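Local coordinates for L-arabinose ABC transporter, periplasmic L-arabinose-binding protein (Burkholderia thailandensis, PDB 4KZK), which probably captures L-arabinose in the periplasm for uptake by an ABC transporter, and also binds beta-D-galactose, at residues 257-271 / 279-291. Residues are numbered along the deposited sequence; the frame is centred on the assembly and turned at random.
Sequences TDDMIAVGINGSQVA and KPTGFFGSILLNP. With GAL (beta-D-galactopyranose), chain B.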
loop_
_atom_site.group_PDB
_atom_site.type_symbol
_atom_site.label_atom_id
_atom_site.label_comp_id
_atom_site.label_asym_id
_atom_site.label_seq_id
_atom_site.Cartn_x
_atom_site.Cartn_y
_atom_site.Cartn_z
ATOM N N THR A 257 -4.614 -7.236 22.453
ATOM C CA THR A 257 -3.231 -6.887 22.190
ATOM C C THR A 257 -2.202 -7.877 22.735
ATOM O O THR A 257 -1.159 -8.055 22.128
ATOM C CB THR A 257 -2.895 -5.462 22.658
ATOM O OG1 THR A 257 -1.614 -5.104 22.134
ATOM C CG2 THR A 257 -2.908 -5.361 24.189
ATOM N N ASP A 258 -2.490 -8.556 23.835
ATOM C CA ASP A 258 -1.524 -9.531 24.342
ATOM C C ASP A 258 -1.398 -10.783 23.473
ATOM O O ASP A 258 -0.365 -11.460 23.508
ATOM C CB ASP A 258 -1.876 -9.943 25.773
ATOM C CG ASP A 258 -1.648 -8.821 26.789
ATOM O OD1 ASP A 258 -0.877 -7.872 26.512
ATOM O OD2 ASP A 258 -2.221 -8.914 27.889
ATOM N N ASP A 259 -2.429 -11.066 22.684
ATOM C CA ASP A 259 -2.509 -12.292 21.901
ATOM C C ASP A 259 -2.436 -12.048 20.408
ATOM O O ASP A 259 -2.556 -12.990 19.638
ATOM C CB ASP A 259 -3.796 -13.045 22.255
ATOM C CG ASP A 259 -3.795 -13.549 23.684
ATOM O OD1 ASP A 259 -2.713 -13.915 24.200
ATOM O OD2 ASP A 259 -4.874 -13.547 24.289
ATOM N N MET A 260 -2.182 -10.798 20.010
ATOM C CA MET A 260 -2.125 -10.426 18.580
ATOM C C MET A 260 -0.928 -9.529 18.293
ATOM O O MET A 260 -0.774 -8.500 18.932
ATOM C CB MET A 260 -3.405 -9.688 18.159
ATOM C CG MET A 260 -3.340 -9.013 16.774
ATOM S SD MET A 260 -3.187 -10.151 15.377
ATOM C CE MET A 260 -4.805 -10.902 15.258
ATOM N N ILE A 261 -0.095 -9.916 17.329
ATOM C CA ILE A 261 0.951 -9.016 16.807
ATOM C C ILE A 261 0.693 -8.799 15.322
ATOM O O ILE A 261 0.863 -9.716 14.520
ATOM C CB ILE A 261 2.367 -9.581 17.021
ATOM C CG1 ILE A 261 2.614 -9.809 18.510
ATOM C CG2 ILE A 261 3.407 -8.647 16.432
ATOM C CD1 ILE A 261 3.851 -10.628 18.776
ATOM N N ALA A 262 0.286 -7.590 14.969
ATOM C CA ALA A 262 -0.030 -7.244 13.598
ATOM C C ALA A 262 0.862 -6.113 13.143
ATOM O O ALA A 262 1.059 -5.157 13.879
ATOM C CB ALA A 262 -1.496 -6.837 13.494
ATOM N N VAL A 263 1.389 -6.228 11.924
ATOM C CA VAL A 263 2.275 -5.192 11.374
ATOM C C VAL A 263 1.802 -4.864 9.971
ATOM O O VAL A 263 1.614 -5.763 9.142
ATOM C CB VAL A 263 3.757 -5.653 11.373
ATOM C CG1 VAL A 263 4.655 -4.681 10.608
ATOM C CG2 VAL A 263 4.246 -5.841 12.789
ATOM N N GLY A 264 1.590 -3.583 9.722
ATOM C CA GLY A 264 1.139 -3.099 8.436
ATOM C C GLY A 264 2.234 -2.589 7.536
ATOM O O GLY A 264 3.423 -2.784 7.812
ATOM N N ILE A 265 1.797 -1.974 6.440
ATOM C CA ILE A 265 2.653 -1.278 5.476
ATOM C C ILE A 265 2.008 0.074 5.162
ATOM O O ILE A 265 0.798 0.126 4.912
ATOM C CB ILE A 265 2.837 -2.078 4.178
ATOM C CG1 ILE A 265 3.534 -3.406 4.474
ATOM C CG2 ILE A 265 3.586 -1.260 3.146
ATOM C CD1 ILE A 265 3.445 -4.385 3.319
ATOM N N ASN A 266 2.834 1.124 5.249
ATOM C CA ASN A 266 2.622 2.525 4.824
ATOM C C ASN A 266 3.173 3.474 5.867
ATOM O O ASN A 266 3.934 4.351 5.555
ATOM C CB ASN A 266 1.178 2.899 4.552
ATOM C CG ASN A 266 0.645 2.318 3.276
ATOM O OD1 ASN A 266 1.400 1.819 2.444
ATOM N ND2 ASN A 266 -0.674 2.416 3.093
ATOM N N GLY A 267 2.786 3.261 7.114
ATOM C CA GLY A 267 3.206 4.131 8.207
ATOM C C GLY A 267 2.569 5.513 8.188
ATOM O O GLY A 267 3.087 6.473 8.771
ATOM N N SER A 268 1.421 5.617 7.501
ATOM C CA SER A 268 0.638 6.848 7.417
ATOM C C SER A 268 -0.441 6.866 8.515
ATOM O O SER A 268 -0.293 6.201 9.554
ATOM C CB SER A 268 0.036 6.990 6.017
ATOM O OG SER A 268 -0.609 8.232 5.831
ATOM N N GLN A 269 -1.503 7.638 8.310
ATOM C CA GLN A 269 -2.393 7.979 9.416
ATOM C C GLN A 269 -3.151 6.814 10.033
ATOM O O GLN A 269 -3.522 6.895 11.180
ATOM C CB GLN A 269 -3.360 9.096 8.983
ATOM C CG GLN A 269 -2.656 10.379 8.500
ATOM C CD GLN A 269 -1.758 11.024 9.537
ATOM O OE1 GLN A 269 -0.617 11.454 9.265
ATOM N NE2 GLN A 269 -2.230 11.064 10.726
ATOM N N VAL A 270 -3.358 5.722 9.305
ATOM C CA VAL A 270 -3.993 4.560 9.915
ATOM C C VAL A 270 -3.074 3.951 10.987
ATOM O O VAL A 270 -3.523 3.603 12.071
ATOM C CB VAL A 270 -4.385 3.502 8.866
ATOM C CG1 VAL A 270 -4.905 2.242 9.529
ATOM C CG2 VAL A 270 -5.412 4.050 7.876
ATOM N N ALA A 271 -1.772 3.892 10.711
ATOM C CA ALA A 271 -0.801 3.400 11.692
ATOM C C ALA A 271 -0.755 4.366 12.859
ATOM O O ALA A 271 -0.789 3.979 14.035
ATOM C CB ALA A 271 0.575 3.289 11.056
ATOM N N LYS A 279 -4.715 3.098 25.122
ATOM C CA LYS A 279 -4.405 1.699 25.373
ATOM C C LYS A 279 -3.888 1.123 24.066
ATOM O O LYS A 279 -4.596 1.173 23.064
ATOM C CB LYS A 279 -5.653 0.914 25.805
ATOM N N PRO A 280 -2.653 0.588 24.068
ATOM C CA PRO A 280 -2.156 -0.009 22.835
ATOM C C PRO A 280 -3.052 -1.142 22.330
ATOM O O PRO A 280 -3.691 -1.841 23.106
ATOM C CB PRO A 280 -0.759 -0.526 23.220
ATOM C CG PRO A 280 -0.361 0.285 24.404
ATOM C CD PRO A 280 -1.620 0.649 25.120
ATOM N N THR A 281 -3.127 -1.263 21.013
ATOM C CA THR A 281 -3.880 -2.301 20.330
ATOM C C THR A 281 -2.905 -3.304 19.734
ATOM O O THR A 281 -1.674 -3.083 19.731
ATOM C CB THR A 281 -4.683 -1.685 19.166
ATOM O OG1 THR A 281 -3.759 -1.187 18.183
ATOM C CG2 THR A 281 -5.546 -0.532 19.655
ATOM N N GLY A 282 -3.464 -4.367 19.177
ATOM C CA GLY A 282 -2.712 -5.401 18.484
ATOM C C GLY A 282 -2.004 -4.956 17.221
ATOM O O GLY A 282 -1.214 -5.719 16.677
ATOM N N PHE A 283 -2.278 -3.734 16.750
ATOM C CA PHE A 283 -1.498 -3.129 15.685
ATOM C C PHE A 283 -0.181 -2.638 16.305
ATOM O O PHE A 283 -0.134 -1.575 16.946
ATOM C CB PHE A 283 -2.272 -1.994 15.055
ATOM C CG PHE A 283 -1.665 -1.485 13.785
ATOM C CD1 PHE A 283 -0.622 -0.586 13.812
ATOM C CD2 PHE A 283 -2.128 -1.938 12.555
ATOM C CE1 PHE A 283 -0.070 -0.116 12.643
ATOM C CE2 PHE A 283 -1.573 -1.468 11.377
ATOM C CZ PHE A 283 -0.528 -0.569 11.425
ATOM N N PHE A 284 0.865 -3.440 16.104
ATOM C CA PHE A 284 2.127 -3.283 16.800
ATOM C C PHE A 284 3.067 -2.349 16.046
ATOM O O PHE A 284 3.812 -1.571 16.624
ATOM C CB PHE A 284 2.774 -4.652 16.967
ATOM C CG PHE A 284 4.188 -4.579 17.422
ATOM C CD1 PHE A 284 4.487 -4.218 18.706
ATOM C CD2 PHE A 284 5.222 -4.836 16.537
ATOM C CE1 PHE A 284 5.808 -4.120 19.113
ATOM C CE2 PHE A 284 6.537 -4.719 16.930
ATOM C CZ PHE A 284 6.831 -4.370 18.224
ATOM N N GLY A 285 3.063 -2.440 14.730
ATOM C CA GLY A 285 4.012 -1.654 13.950
ATOM C C GLY A 285 3.604 -1.556 12.503
ATOM O O GLY A 285 2.601 -2.140 12.091
ATOM N N SER A 286 4.402 -0.815 11.724
ATOM C CA SER A 286 4.153 -0.663 10.296
ATOM C C SER A 286 5.446 -0.413 9.570
ATOM O O SER A 286 6.366 0.173 10.143
ATOM C CB SER A 286 3.204 0.519 10.076
ATOM O OG SER A 286 2.915 0.728 8.716
ATOM N N ILE A 287 5.537 -0.819 8.307
ATOM C CA ILE A 287 6.715 -0.443 7.520
ATOM C C ILE A 287 6.439 0.917 6.893
ATOM O O ILE A 287 5.557 1.054 6.011
ATOM C CB ILE A 287 7.082 -1.483 6.436
ATOM C CG1 ILE A 287 7.208 -2.894 7.015
ATOM C CG2 ILE A 287 8.350 -1.041 5.708
ATOM C CD1 ILE A 287 8.210 -3.012 8.144
ATOM N N LEU A 288 7.174 1.911 7.374
ATOM C CA LEU A 288 7.047 3.280 6.952
ATOM C C LEU A 288 7.589 3.417 5.536
ATOM O O LEU A 288 8.764 3.114 5.299
ATOM C CB LEU A 288 7.828 4.201 7.893
ATOM C CG LEU A 288 7.852 5.678 7.525
ATOM C CD1 LEU A 288 6.471 6.316 7.629
ATOM C CD2 LEU A 288 8.843 6.454 8.396
ATOM N N LEU A 289 6.722 3.837 4.632
ATOM C CA LEU A 289 7.090 4.201 3.267
ATOM C C LEU A 289 7.299 5.712 3.121
ATOM O O LEU A 289 6.999 6.505 4.019
ATOM C CB LEU A 289 5.992 3.738 2.308
ATOM C CG LEU A 289 5.650 2.247 2.341
ATOM C CD1 LEU A 289 4.543 1.986 1.339
ATOM C CD2 LEU A 289 6.829 1.314 2.096
ATOM N N ASN A 290 7.784 6.107 1.946
ATOM C CA ASN A 290 8.149 7.491 1.693
ATOM C C ASN A 290 7.265 8.158 0.625
ATOM O O ASN A 290 7.566 8.082 -0.575
ATOM C CB ASN A 290 9.622 7.604 1.306
ATOM C CG ASN A 290 10.094 9.044 1.311
ATOM O OD1 ASN A 290 9.276 9.966 1.328
ATOM N ND2 ASN A 290 11.402 9.252 1.272
ATOM N N PRO A 291 6.185 8.851 1.044
ATOM C CA PRO A 291 5.283 9.404 0.039
ATOM C C PRO A 291 5.849 10.630 -0.673
ATOM O O PRO A 291 5.278 11.109 -1.660
ATOM C CB PRO A 291 4.051 9.797 0.850
ATOM C CG PRO A 291 4.602 10.146 2.203
ATOM C CD PRO A 291 5.678 9.110 2.413
HETATM C C1 GAL B . -1.030 0.481 -2.834
HETATM C C2 GAL B . -1.841 0.446 -1.541
HETATM C C3 GAL B . -1.454 1.667 -0.696
HETATM C C4 GAL B . 0.060 1.704 -0.505
HETATM C C5 GAL B . 0.732 1.710 -1.866
HETATM C C6 GAL B . 2.249 1.683 -1.745
HETATM O O1 GAL B . -1.313 -0.712 -3.538
HETATM O O2 GAL B . -3.209 0.486 -1.878
HETATM O O3 GAL B . -2.132 1.663 0.567
HETATM O O4 GAL B . 0.493 0.627 0.289
HETATM O O5 GAL B . 0.360 0.521 -2.551
HETATM O O6 GAL B . 2.857 1.683 -3.027
HETATM O O HOH W 1 4.373 7.040 4.857
#
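Phe283 and Ala271 meet at the apolar centre: atom CE1 of the Phe283 ring lies 3.8 Å from CB of Ala271, on the face of the sheet covered by helix 269-276. With CG anti to the backbone N (chi1 -169°), the ring reaches across to the neighbouring strand and comes obliquely to the backbone of Gly264, whose missing side chain leaves room for it. On the other face, turned to helix 144-161, Val263 CG2 comes to the edge of the Phe284 ring, and Ile261 CG2 lies alongside Phe284 CB. Farther along, Ile265 CG2 meets Leu289 CD1 at 3.8 Å.

Between these layers strands 260-264 and 283-288 run parallel, linked by helix 269-276 in a right-handed beta-alpha-beta unit of the LacI-type periplasmic sugar-binding fold. A beta bulge shifts the pairing: Ala262 O accepts from Phe284 N at 2.8 Å and, weakly, from Gly285 N. The ladder then continues regularly to Asn266 N, which gives a bond to Ile287 O. Asn266 O takes Leu289 N from above its carbonyl plane and also a water that bridges to Leu289 O. Ser286 OG bonds to Asp240 and only weakly to Gly267 N, which also bonds to Asp240.

At the sugar end, Asn266 OD1 accepts from galactose O4 at 2.6 Å. Its ND2 donates to galactose O3, nearly straight (170°). Asp124, Arg185 and Asn239 bind the same sugar. One amide thus matches acceptor and donor to adjacent hydroxyls, while backbone bonds from Asn266 N and O to 279-291 probably limit its shift.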